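Side-chain contacts in caprin-2 (Danio rerio, PDB 4OUS), which probably acts in canonical Wnt signaling through its trimeric, calcium-bound C1q domain: residues Gly35-Phe38 against Arg44-Cys47; Tyr69-Leu72 against Glu77-Val80. The protein carries 1 engineered substitution. All blocks are in the same frame, centred on the assembly; numbering follows the deposited sequence.

Both contacts reach the same antiparallel sheet of the C1q domain, and they follow one another along the sequence. Contact 1 joins a loop and the short strand after it to strand 44-46. The centres of the two contacts lie about 18 Å apart and their nearest atoms about 8 Å, so they do not touch. Contact 1 is partly buried, and no other subunit reaches it. Contact 2 is a buried contact within the hairpin of strands 68-74 and 77-84, and a second subunit packs on it. One backbone bond, a bent methionine and two phenylalanines make up contact 1. Contact 2 has two backbone bonds around a bulge, with aliphatic groups and an asparagine beside them.

Contact 1: residues Gly35-Phe38 against Arg44-Cys47; sequences GDMF and RFTC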
ATOM      1  N   GLY A  35     -17.859  13.516  -0.764  1.00  9.33           N
ATOM      2  CA  GLY A  35     -17.537  14.774  -0.118  1.00 11.07           C
ATOM      3  C   GLY A  35     -17.044  15.857  -1.064  1.00  9.00           C
ATOM      4  O   GLY A  35     -16.929  17.014  -0.659  1.00 10.45           O
ATOM      5  N   ASP A  36     -16.759  15.488  -2.312  1.00  8.94           N
ATOM      6  CA  ASP A  36     -16.354  16.437  -3.353  1.00  9.49           C
ATOM      7  C   ASP A  36     -15.088  17.209  -3.020  1.00  9.39           C
ATOM      8  O   ASP A  36     -14.926  18.349  -3.458  1.00 13.42           O
ATOM      9  CB  ASP A  36     -17.469  17.447  -3.640  1.00 10.88           C
ATOM     10  CG  ASP A  36     -18.777  16.788  -3.952  1.00 16.74           C
ATOM     11  OD1 ASP A  36     -18.957  16.366  -5.114  1.00 17.51           O
ATOM     12  OD2 ASP A  36     -19.625  16.693  -3.038  1.00 20.02           O
ATOM     13  N   MET A  37     -14.183  16.604  -2.266  1.00  8.12           N
ATOM     14  CA  MET A  37     -13.039  17.349  -1.761  1.00  9.09           C
ATOM     15  C   MET A  37     -11.738  17.140  -2.544  1.00  8.15           C
ATOM     16  O   MET A  37     -10.747  17.827  -2.272  1.00  9.95           O
ATOM     17  CB  MET A  37     -12.816  17.012  -0.282  1.00  9.30           C
ATOM     18  CG  MET A  37     -13.996  17.317   0.650  1.00 12.57           C
ATOM     19  SD  MET A  37     -14.791  18.912   0.418  1.00 18.00           S
ATOM     20  CE  MET A  37     -13.389  19.949   0.637  1.00 11.74           C
ATOM     21  N   PHE A  38     -11.719  16.215  -3.503  1.00  7.76           N
ATOM     22  CA  PHE A  38     -10.561  16.097  -4.380  1.00  7.59           C
ATOM     23  C   PHE A  38     -10.767  16.933  -5.632  1.00  8.11           C
ATOM     24  O   PHE A  38     -11.839  16.892  -6.237  1.00  9.77           O
ATOM     25  CB  PHE A  38     -10.291  14.646  -4.772  1.00  8.49           C
ATOM     26  CG  PHE A  38      -8.994  14.461  -5.506  1.00  7.85           C
ATOM     27  CD1 PHE A  38      -7.798  14.439  -4.811  1.00  8.59           C
ATOM     28  CD2 PHE A  38      -8.963  14.331  -6.886  1.00  8.44           C
ATOM     29  CE1 PHE A  38      -6.598  14.273  -5.470  1.00  9.41           C
ATOM     30  CE2 PHE A  38      -7.759  14.153  -7.554  1.00  8.83           C
ATOM     31  CZ  PHE A  38      -6.577  14.128  -6.843  1.00  8.76           C
ATOM     32  N   ARG A  44      -5.161  18.252  -5.602  1.00  8.87           N
ATOM     33  CA  ARG A  44      -5.248  18.488  -4.165  1.00  8.58           C
ATOM     34  C   ARG A  44      -6.546  17.996  -3.545  1.00  7.56           C
ATOM     35  O   ARG A  44      -7.647  18.241  -4.060  1.00  7.95           O
ATOM     36  CB  ARG A  44      -5.084  19.980  -3.851  1.00 10.57           C
ATOM     37  CG  ARG A  44      -3.699  20.528  -4.180  1.00 11.58           C
ATOM     38  CD  ARG A  44      -3.616  22.036  -3.982  1.00 17.74           C
ATOM     39  NE  ARG A  44      -2.235  22.507  -4.072  1.00 19.45           N
ATOM     40  CZ  ARG A  44      -1.504  22.882  -3.026  1.00 19.39           C
ATOM     41  NH1 ARG A  44      -2.024  22.858  -1.807  1.00 24.92           N
ATOM     42  NH2 ARG A  44      -0.253  23.287  -3.201  1.00 21.72           N
ATOM     43  N   PHE A  45      -6.391  17.313  -2.417  1.00  7.19           N
ATOM     44  CA  PHE A  45      -7.480  17.026  -1.496  1.00  6.89           C
ATOM     45  C   PHE A  45      -7.567  18.138  -0.463  1.00  7.22           C
ATOM     46  O   PHE A  45      -6.560  18.466   0.161  1.00  8.63           O
ATOM     47  CB  PHE A  45      -7.238  15.688  -0.802  1.00  7.38           C
ATOM     48  CG  PHE A  45      -8.208  15.399   0.305  1.00  7.08           C
ATOM     49  CD1 PHE A  45      -9.483  14.952   0.020  1.00  8.63           C
ATOM     50  CD2 PHE A  45      -7.847  15.579   1.628  1.00  8.14           C
ATOM     51  CE1 PHE A  45     -10.384  14.679   1.035  1.00  9.93           C
ATOM     52  CE2 PHE A  45      -8.742  15.304   2.649  1.00  9.75           C
ATOM     53  CZ  PHE A  45     -10.011  14.856   2.350  1.00 10.44           C
ATOM     54  N   THR A  46      -8.750  18.710  -0.275  1.00  7.96           N
ATOM     55  CA  THR A  46      -8.941  19.709   0.767  1.00  9.15           C
ATOM     56  C   THR A  46      -9.708  19.096   1.926  1.00  8.32           C
ATOM     57  O   THR A  46     -10.764  18.493   1.736  1.00  9.99           O
ATOM     58  CB  THR A  46      -9.683  20.938   0.229  1.00 10.47           C
ATOM     59  OG1 THR A  46      -8.910  21.517  -0.827  1.00 12.19           O
ATOM     60  CG2 THR A  46      -9.868  21.977   1.323  1.00 12.29           C
ATOM     61  N   CYS A  47      -9.168  19.246   3.130  1.00  8.59           N
ATOM     62  CA  CYS A  47      -9.820  18.722   4.318  1.00  9.06           C
ATOM     63  C   CYS A  47     -11.105  19.486   4.624  1.00  9.48           C
ATOM     64  O   CYS A  47     -11.058  20.695   4.839  1.00 10.12           O
ATOM     65  CB  CYS A  47      -8.872  18.808   5.507  1.00  8.99           C
ATOM     66  SG  CYS A  47      -9.601  18.310   7.055  1.00 10.06           S
TER
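In F45, CG stands anti to the backbone N (chi1 172°), which brings CE1 up to M37 CB, 3.6 Å away. The approach to the ring is oblique. In M37, CG lies anti to the carbonyl carbon, and the chain then bends twice more, so that CG to CE fold back to T46. M37 CE ends 3.9 Å from T46 CB, where the two side chains cross at about a right angle. The same methyl carbon lies 3.2 Å from the carbonyl O of T46.

The backbone adds one hydrogen bond, from T46 N to M37 O, at 3.0 Å. It is nearly straight at the hydrogen (168°), but the donor is tilted 26° from the carbonyl plane. F45 CA also points its hydrogen at M37 O, at 3.5 Å. One residue on, F38 and F45 form an antiparallel non-hydrogen-bonded pair, with both rings on the same face of the sheet. F38 CD1 is 4.2 Å from F45 CB. This short pairing lies at the edge of a sheet of the C1q domain, and both rings turn to F8 within the fold, which stacks on that of F38.

T46 turns its OG1 to Q107 of strand 107-114, and R44 makes a cation-pi contact with W109 of the same strand. The polar ends of T46 and R44 thus turn to strand 107-114, their neighbour in the sheet. Between the two segments the methionine packs by van der Waals contact on F45 and T46, T46 O included. The side chains here are held by fit rather than by polar bonds.

Contact 2: residues Tyr69-Leu72 against Glu77-Val80; sequences YINL and EVMV
L72 faces both M79 and V80 in a classic beta bulge, within the hairpin of strands 68-74 and 77-84 of the C1q fold. Two backbone hydrogen bonds grip L72. Its N donates to V80 O at 2.8 Å, and its O accepts from M79 N at 2.8 Å. The second bond is the straighter, at 165° at the hydrogen. The extra residue goes with a sharp turn of the chain: the short strand segments run at 101° to one another.

The side chains of L72 and V80 run alongside each other to the same face. V80 CG2 sits between its backbone N and carbonyl carbon, and from there it reaches L72 CB at 3.8 Å and L72 CD2 at 3.9 Å. N71 and V78 cross obliquely, with V78 CG2 4.0 Å from N71 CG.

Further out, R111 binds N71 OD1 and S81 OG binds N71 ND2, so both ends of this amide are held. L72 packs on V108 and L110 of strand 107-114 and on F57 and A98. E77 forms a salt bridge with R74 near the hairpin turn. In the second subunit, W122 packs on N71, H31 on M79 and T126 on V80, so the bulge lies at a trimer interface. The M79 chain folds off beyond its CB, which stays 3.4 Å from L72 O.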
ATOM      1  N   TYR A  69      10.981  10.287  -7.735  1.00  6.05           N
ATOM      2  CA  TYR A  69      10.829  10.718  -6.349  1.00  6.35           C
ATOM      3  C   TYR A  69       9.467  11.375  -6.195  1.00  5.81           C
ATOM      4  O   TYR A  69       9.180  12.353  -6.897  1.00  6.56           O
ATOM      5  CB  TYR A  69      11.897  11.734  -5.958  1.00  6.80           C
ATOM      6  CG  TYR A  69      13.311  11.246  -5.780  1.00  7.36           C
ATOM      7  CD1 TYR A  69      13.829  11.049  -4.501  1.00  9.06           C
ATOM      8  CD2 TYR A  69      14.153  11.032  -6.870  1.00  7.66           C
ATOM      9  CE1 TYR A  69      15.130  10.639  -4.312  1.00 10.99           C
ATOM     10  CE2 TYR A  69      15.464  10.625  -6.686  1.00  9.13           C
ATOM     11  CZ  TYR A  69      15.944  10.430  -5.405  1.00  9.66           C
ATOM     12  OH  TYR A  69      17.245  10.016  -5.207  1.00 13.31           O
ATOM     13  N   ILE A  70       8.658  10.861  -5.276  1.00  5.95           N
ATOM     14  CA  ILE A  70       7.335  11.396  -4.978  1.00  5.59           C
ATOM     15  C   ILE A  70       7.283  11.831  -3.523  1.00  5.91           C
ATOM     16  O   ILE A  70       7.761  11.101  -2.647  1.00  6.53           O
ATOM     17  CB  ILE A  70       6.231  10.334  -5.205  1.00  6.31           C
ATOM     18  CG1 ILE A  70       6.266   9.764  -6.623  1.00  7.90           C
ATOM     19  CG2 ILE A  70       4.858  10.891  -4.873  1.00  7.63           C
ATOM     20  CD1 ILE A  70       5.906  10.759  -7.694  1.00  9.56           C
ATOM     21  N   ASN A  71       6.690  12.993  -3.254  1.00  5.80           N
ATOM     22  CA  ASN A  71       6.399  13.406  -1.882  1.00  6.10           C
ATOM     23  C   ASN A  71       4.897  13.513  -1.664  1.00  5.38           C
ATOM     24  O   ASN A  71       4.196  14.132  -2.473  1.00  6.54           O
ATOM     25  CB  ASN A  71       7.010  14.771  -1.538  1.00  6.79           C
ATOM     26  CG  ASN A  71       8.461  14.897  -1.939  1.00  6.73           C
ATOM     27  OD1 ASN A  71       8.797  15.687  -2.831  1.00  8.26           O
ATOM     28  ND2 ASN A  71       9.334  14.151  -1.271  1.00  7.25           N
ATOM     29  N   LEU A  72       4.412  12.965  -0.553  1.00  5.51           N
ATOM     30  CA  LEU A  72       3.074  13.280  -0.067  1.00  5.77           C
ATOM     31  C   LEU A  72       3.183  14.550   0.769  1.00  5.31           C
ATOM     32  O   LEU A  72       3.893  14.575   1.778  1.00  6.68           O
ATOM     33  CB  LEU A  72       2.497  12.139   0.765  1.00  6.38           C
ATOM     34  CG  LEU A  72       1.106  12.392   1.356  1.00  7.47           C
ATOM     35  CD1 LEU A  72       0.018  12.336   0.302  1.00  9.92           C
ATOM     36  CD2 LEU A  72       0.807  11.426   2.511  1.00  9.24           C
ATOM     37  N   GLU A  77       4.519  21.054   3.378  1.00  8.24           N
ATOM     38  CA  GLU A  77       5.431  20.177   4.105  1.00  7.68           C
ATOM     39  C   GLU A  77       5.438  18.749   3.565  1.00  6.80           C
ATOM     40  O   GLU A  77       4.378  18.159   3.343  1.00  7.21           O
ATOM     41  CB  GLU A  77       5.043  20.156   5.585  1.00  8.95           C
ATOM     42  CG  GLU A  77       5.967  19.342   6.465  1.00 12.35           C
ATOM     43  CD  GLU A  77       5.558  19.348   7.928  1.00 14.32           C
ATOM     44  OE1 GLU A  77       4.556  20.008   8.279  1.00 15.28           O
ATOM     45  OE2 GLU A  77       6.241  18.675   8.732  1.00 19.72           O
ATOM     46  N   VAL A  78       6.631  18.187   3.392  1.00  7.33           N
ATOM     47  CA  VAL A  78       6.783  16.781   3.048  1.00  7.34           C
ATOM     48  C   VAL A  78       6.410  15.907   4.243  1.00  6.75           C
ATOM     49  O   VAL A  78       7.001  16.030   5.320  1.00  8.80           O
ATOM     50  CB  VAL A  78       8.231  16.464   2.607  1.00  7.85           C
ATOM     51  CG1 VAL A  78       8.434  14.958   2.440  1.00  8.61           C
ATOM     52  CG2 VAL A  78       8.577  17.205   1.326  1.00  9.05           C
ATOM     53  N   MET A  79       5.433  15.026   4.056  1.00  6.91           N
ATOM     54  CA  MET A  79       4.997  14.140   5.131  1.00  7.06           C
ATOM     55  C   MET A  79       5.617  12.748   5.018  1.00  6.27           C
ATOM     56  O   MET A  79       6.178  12.246   5.995  1.00  7.78           O
ATOM     57  CB  MET A  79       3.474  14.052   5.160  1.00  7.89           C
ATOM     58  CG  MET A  79       2.795  15.426   5.262  1.00  9.39           C
ATOM     59  SD  MET A  79       3.394  16.552   6.562  1.00 11.20           S
ATOM     60  CE  MET A  79       2.712  15.755   8.014  1.00 21.58           C
ATOM     61  N   VAL A  80       5.514  12.120   3.846  1.00  6.20           N
ATOM     62  CA  VAL A  80       6.249  10.891   3.548  1.00  5.94           C
ATOM     63  C   VAL A  80       6.693  10.963   2.097  1.00  5.74           C
ATOM     64  O   VAL A  80       6.165  11.766   1.324  1.00  6.54           O
ATOM     65  CB  VAL A  80       5.414   9.591   3.780  1.00  6.34           C
ATOM     66  CG1 VAL A  80       4.954   9.466   5.225  1.00  7.49           C
ATOM     67  CG2 VAL A  80       4.231   9.494   2.822  1.00  7.50           C
TER